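Local coordinates for polymerase X (Deinococcus radiodurans, PDB 2W9M), which probably extends DNA strands from deoxyribonucleoside triphosphates as a family X polymerase, and carries a zinc-binding PHP domain, at residues Q161-G166 and V530-K535; L167-E172 and V231-A236. All blocks are in the same frame, centred on the assembly; numbering follows the deposited sequence.

Contact 1 of 2, residues Q161-G166 and V530-K535; sequences QSLRAG and VMQARK
One methyl group of Leu163, CD2, reaches both side chains of helix 526-535 that take part in this contact. The leucine leaves the first turn of its helix with CB heading toward the other segment, and chi1 (177°) places CG anti to the backbone N. Leu163 CD2 lies 4.1 Å from Met531 SD, a van der Waals contact in which the two side chains meet at a slant. Leu163 CD2 also lies 3.9 Å from Gln532 NE2, this time with the side chains arriving from opposite directions. Gln532 folds at chi2 (-51°), and this carries its amide toward Leu163 although the CB itself does not head there. The encounter joins the start of helix 163-176, in the polymerase part of the chain, to a helix that follows the last strand of the seven-stranded parallel sheet of the PHP domain. Ser162 is the N-cap of helix 163-176: its OG accepts from Ala165 N at 3.3 Å along a nearly straight bond. Gln532 NE2 donates to Gly191 O, with a weak second bond to Tyr528 O, so Leu163 meets it by packing alone. Beside this packing, a salt bridge from Arg164 to Asp525 links the same two regions.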
loop_
_atom_site.group_PDB
_atom_site.type_symbol
_atom_site.label_atom_id
_atom_site.label_comp_id
_atom_site.label_asym_id
_atom_site.label_seq_id
_atom_site.Cartn_x
_atom_site.Cartn_y
_atom_site.Cartn_z
ATOM N N GLN A 161 4.596 -8.042 -10.274
ATOM C CA GLN A 161 4.730 -8.125 -8.824
ATOM C C GLN A 161 4.488 -6.771 -8.164
ATOM O O GLN A 161 4.604 -5.732 -8.808
ATOM C CB GLN A 161 6.125 -8.630 -8.453
ATOM C CG GLN A 161 6.463 -9.991 -9.037
ATOM C CD GLN A 161 5.485 -11.055 -8.600
ATOM O OE1 GLN A 161 4.934 -10.990 -7.500
ATOM N NE2 GLN A 161 5.260 -12.042 -9.456
ATOM N N SER A 162 4.148 -6.786 -6.879
ATOM C CA SER A 162 3.986 -5.547 -6.131
ATOM C C SER A 162 5.356 -4.934 -5.893
ATOM O O SER A 162 6.360 -5.643 -5.880
ATOM C CB SER A 162 3.277 -5.794 -4.792
ATOM O OG SER A 162 4.111 -6.479 -3.870
ATOM N N LEU A 163 5.396 -3.618 -5.714
ATOM C CA LEU A 163 6.652 -2.933 -5.435
ATOM C C LEU A 163 7.323 -3.519 -4.199
ATOM O O LEU A 163 8.549 -3.564 -4.113
ATOM C CB LEU A 163 6.416 -1.438 -5.230
ATOM C CG LEU A 163 7.646 -0.604 -4.868
ATOM C CD1 LEU A 163 8.740 -0.769 -5.919
ATOM C CD2 LEU A 163 7.270 0.863 -4.702
ATOM N N ARG A 164 6.515 -3.969 -3.242
ATOM C CA ARG A 164 7.034 -4.523 -1.995
ATOM C C ARG A 164 7.841 -5.801 -2.226
ATOM O O ARG A 164 8.978 -5.906 -1.781
ATOM C CB ARG A 164 5.894 -4.790 -1.005
ATOM C CG ARG A 164 6.364 -5.346 0.327
ATOM C CD ARG A 164 5.214 -5.856 1.191
ATOM N NE ARG A 164 4.374 -4.779 1.708
ATOM C CZ ARG A 164 3.110 -4.582 1.350
ATOM N NH1 ARG A 164 2.535 -5.396 0.473
ATOM N NH2 ARG A 164 2.420 -3.575 1.869
ATOM N N ALA A 165 7.245 -6.767 -2.921
ATOM C CA ALA A 165 7.918 -8.032 -3.217
ATOM C C ALA A 165 9.172 -7.840 -4.065
ATOM O O ALA A 165 10.225 -8.395 -3.759
ATOM C CB ALA A 165 6.959 -8.999 -3.902
ATOM N N GLY A 166 9.057 -7.059 -5.133
ATOM C CA GLY A 166 10.189 -6.799 -6.005
ATOM C C GLY A 166 11.346 -6.127 -5.285
ATOM O O GLY A 166 12.507 -6.478 -5.480
ATOM N N VAL A 530 6.565 7.370 0.215
ATOM C CA VAL A 530 7.564 8.400 -0.048
ATOM C C VAL A 530 8.121 8.310 -1.473
ATOM O O VAL A 530 8.359 9.335 -2.111
ATOM C CB VAL A 530 8.715 8.348 0.977
ATOM C CG1 VAL A 530 9.894 9.173 0.498
ATOM C CG2 VAL A 530 8.235 8.832 2.338
ATOM N N MET A 531 8.322 7.092 -1.972
ATOM C CA MET A 531 8.811 6.897 -3.338
ATOM C C MET A 531 7.829 7.467 -4.356
ATOM O O MET A 531 8.235 8.016 -5.379
ATOM C CB MET A 531 9.057 5.413 -3.630
ATOM C CG MET A 531 10.083 4.757 -2.725
ATOM S SD MET A 531 10.450 3.050 -3.197
ATOM C CE MET A 531 11.397 3.304 -4.700
ATOM N N GLN A 532 6.537 7.326 -4.070
ATOM C CA GLN A 532 5.490 7.891 -4.915
ATOM C C GLN A 532 5.462 9.418 -4.804
ATOM O O GLN A 532 5.344 10.121 -5.810
ATOM C CB GLN A 532 4.118 7.317 -4.539
ATOM C CG GLN A 532 4.081 5.801 -4.418
ATOM C CD GLN A 532 4.671 5.093 -5.630
ATOM O OE1 GLN A 532 4.172 5.217 -6.749
ATOM N NE2 GLN A 532 5.736 4.337 -5.403
ATOM N N ALA A 533 5.569 9.926 -3.580
ATOM C CA ALA A 533 5.556 11.368 -3.346
ATOM C C ALA A 533 6.726 12.073 -4.038
ATOM O O ALA A 533 6.578 13.183 -4.548
ATOM C CB ALA A 533 5.561 11.666 -1.853
ATOM N N ARG A 534 7.885 11.427 -4.056
ATOM C CA ARG A 534 9.074 12.033 -4.647
ATOM C C ARG A 534 8.983 12.147 -6.171
ATOM O O ARG A 534 9.491 13.097 -6.761
ATOM C CB ARG A 534 10.331 11.276 -4.224
ATOM C CG ARG A 534 10.602 11.366 -2.733
ATOM C CD ARG A 534 11.672 10.390 -2.307
ATOM N NE ARG A 534 12.960 10.701 -2.916
ATOM C CZ ARG A 534 13.848 11.540 -2.392
ATOM N NH1 ARG A 534 13.581 12.157 -1.248
ATOM N NH2 ARG A 534 15.003 11.765 -3.009
ATOM N N LYS A 535 8.324 11.187 -6.804
ATOM C CA LYS A 535 8.093 11.267 -8.241
ATOM C C LYS A 535 7.132 12.406 -8.564
ATOM O O LYS A 535 7.179 12.975 -9.651
ATOM C CB LYS A 535 7.561 9.935 -8.772
ATOM C CG LYS A 535 8.561 8.800 -8.628
ATOM C CD LYS A 535 7.877 7.450 -8.548
ATOM C CE LYS A 535 7.239 7.067 -9.871
ATOM N NZ LYS A 535 6.374 5.862 -9.715
#

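Contact 2 of 2, residues L167-E172 and V231-A236; sequences LAVAEE and VPVEIA
Val169 meets Val231 and Val233 with different parts of its side chain, and these three valines make up the whole contact between helix segment 167-172 and strand segment 231-236. The CB of Val169 already approaches the strand, 4.2 Å from Val231 CG1. From there the side chain forks. Val169 CG2, the branch anti to the carbonyl carbon, comes closest to Val231 CG2, at 3.7 Å, and also touches CB and CG1 of that residue. Val169 and Val231 point at each other tip to tip. Val169 CG1, anti to the backbone N (chi1 171°), goes to the other partner and touches Val233 CG2 at 4.0 Å, where the two side chains are set at an angle instead of end on. Val231 and Val233 stand two residues apart on an extended strand, while the CB of the intervening Pro232 points away from the helix. No hydrogen bond crosses between the segments; the contact is purely apolar, and all three valines are buried. This is helix-on-sheet packing, consistent with the palm of family X polymerases. Strand 231-238 pairs antiparallel with strand 224-228 and parallel with strand 194-203, and Val169 also touches Tyr228 of the first and Ala198 of the second. One turn further on, Glu172 forms a salt bridge to Arg125, so helix 163-176 lies with its valine against the mixed sheet and is tied to helix 121-130.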
loop_
_atom_site.group_PDB
_atom_site.type_symbol
_atom_site.label_atom_id
_atom_site.label_comp_id
_atom_site.label_asym_id
_atom_site.label_seq_id
_atom_site.Cartn_x
_atom_site.Cartn_y
_atom_site.Cartn_z
ATOM N N LEU A 167 11.027 -5.154 -4.443
ATOM C CA LEU A 167 12.050 -4.405 -3.720
ATOM C C LEU A 167 12.697 -5.259 -2.633
ATOM O O LEU A 167 13.914 -5.229 -2.454
ATOM C CB LEU A 167 11.449 -3.132 -3.115
ATOM C CG LEU A 167 12.387 -2.007 -2.675
ATOM C CD1 LEU A 167 13.499 -1.812 -3.685
ATOM C CD2 LEU A 167 11.605 -0.713 -2.487
ATOM N N ALA A 168 11.879 -6.021 -1.911
ATOM C CA ALA A 168 12.382 -6.930 -0.883
ATOM C C ALA A 168 13.338 -7.964 -1.470
ATOM O O ALA A 168 14.413 -8.202 -0.926
ATOM C CB ALA A 168 11.224 -7.624 -0.176
ATOM N N VAL A 169 12.943 -8.578 -2.581
ATOM C CA VAL A 169 13.779 -9.587 -3.224
ATOM C C VAL A 169 15.084 -8.991 -3.754
ATOM O O VAL A 169 16.152 -9.575 -3.578
ATOM C CB VAL A 169 13.026 -10.327 -4.348
ATOM C CG1 VAL A 169 13.987 -11.200 -5.143
ATOM C CG2 VAL A 169 11.891 -11.162 -3.759
ATOM N N ALA A 170 15.005 -7.825 -4.386
ATOM C CA ALA A 170 16.212 -7.161 -4.872
ATOM C C ALA A 170 17.148 -6.806 -3.718
ATOM O O ALA A 170 18.365 -6.976 -3.819
ATOM C CB ALA A 170 15.866 -5.925 -5.684
ATOM N N GLU A 171 16.582 -6.317 -2.619
ATOM C CA GLU A 171 17.379 -6.005 -1.430
ATOM C C GLU A 171 18.050 -7.250 -0.843
ATOM O O GLU A 171 19.205 -7.199 -0.424
ATOM C CB GLU A 171 16.528 -5.289 -0.375
ATOM C CG GLU A 171 16.715 -5.802 1.057
ATOM C CD GLU A 171 15.477 -6.515 1.612
ATOM O OE1 GLU A 171 14.436 -5.844 1.808
ATOM O OE2 GLU A 171 15.548 -7.740 1.868
ATOM N N GLU A 172 17.330 -8.367 -0.836
ATOM C CA GLU A 172 17.855 -9.623 -0.310
ATOM C C GLU A 172 18.992 -10.182 -1.167
ATOM O O GLU A 172 20.014 -10.619 -0.637
ATOM C CB GLU A 172 16.737 -10.661 -0.176
ATOM C CG GLU A 172 17.128 -11.907 0.604
ATOM C CD GLU A 172 16.006 -12.930 0.677
ATOM O OE1 GLU A 172 16.003 -13.753 1.620
ATOM O OE2 GLU A 172 15.124 -12.907 -0.208
ATOM N N VAL A 231 9.306 -14.731 -7.582
ATOM C CA VAL A 231 9.591 -13.380 -8.047
ATOM C C VAL A 231 10.675 -13.394 -9.122
ATOM O O VAL A 231 11.821 -13.750 -8.845
ATOM C CB VAL A 231 10.059 -12.487 -6.891
ATOM C CG1 VAL A 231 10.284 -11.070 -7.379
ATOM C CG2 VAL A 231 9.048 -12.516 -5.757
ATOM N N PRO A 232 10.313 -13.010 -10.358
ATOM C CA PRO A 232 11.276 -12.959 -11.466
ATOM C C PRO A 232 12.456 -12.042 -11.140
ATOM O O PRO A 232 12.271 -10.972 -10.552
ATOM C CB PRO A 232 10.456 -12.375 -12.619
ATOM C CG PRO A 232 9.037 -12.678 -12.270
ATOM C CD PRO A 232 8.963 -12.598 -10.779
ATOM N N VAL A 233 13.657 -12.466 -11.520
ATOM C CA VAL A 233 14.869 -11.736 -11.181
ATOM C C VAL A 233 15.728 -11.476 -12.409
ATOM O O VAL A 233 15.886 -12.348 -13.257
ATOM C CB VAL A 233 15.711 -12.511 -10.152
ATOM C CG1 VAL A 233 17.112 -11.938 -10.070
ATOM C CG2 VAL A 233 15.042 -12.483 -8.791
ATOM N N GLU A 234 16.276 -10.268 -12.497
ATOM C CA GLU A 234 17.219 -9.928 -13.554
ATOM C C GLU A 234 18.411 -9.187 -12.979
ATOM O O GLU A 234 18.255 -8.197 -12.267
ATOM C CB GLU A 234 16.557 -9.070 -14.630
ATOM C CG GLU A 234 15.552 -9.812 -15.485
ATOM C CD GLU A 234 14.964 -8.939 -16.573
ATOM O OE1 GLU A 234 15.730 -8.206 -17.234
ATOM O OE2 GLU A 234 13.732 -8.991 -16.767
ATOM N N ILE A 235 19.603 -9.677 -13.290
ATOM C CA ILE A 235 20.824 -9.048 -12.824
ATOM C C ILE A 235 21.689 -8.742 -14.029
ATOM O O ILE A 235 22.017 -9.630 -14.810
ATOM C CB ILE A 235 21.576 -9.951 -11.822
ATOM C CG1 ILE A 235 20.714 -10.174 -10.574
ATOM C CG2 ILE A 235 22.924 -9.346 -11.453
ATOM C CD1 ILE A 235 21.359 -11.044 -9.521
ATOM N N ALA A 236 22.020 -7.468 -14.200
ATOM C CA ALA A 236 22.869 -7.046 -15.301
ATOM C C ALA A 236 24.192 -6.562 -14.739
ATOM O O ALA A 236 24.217 -5.806 -13.769
ATOM C CB ALA A 236 22.196 -5.946 -16.107
#

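Coming from the N-terminal helices, the chain enters strand 161-162 and helix 163-176, whose first turn serves contact 1 and whose next residues serve contact 2. Contact 2 closes first, after 58 intervening residues, when strand 231-238 joins the mixed sheet. Contact 1 closes only after 363 residues, once the chain has passed through the parallel sheet of the PHP domain, so contact 2 is nested inside its loop. Their centres are 14 Å apart, and they touch where Leu167 CD2 packs on Met531 SD at 4.0 Å and where Gln161 packs on Pro232. Helix 163-176 therefore connects the mixed sheet of the polymerase part with helix 526-535.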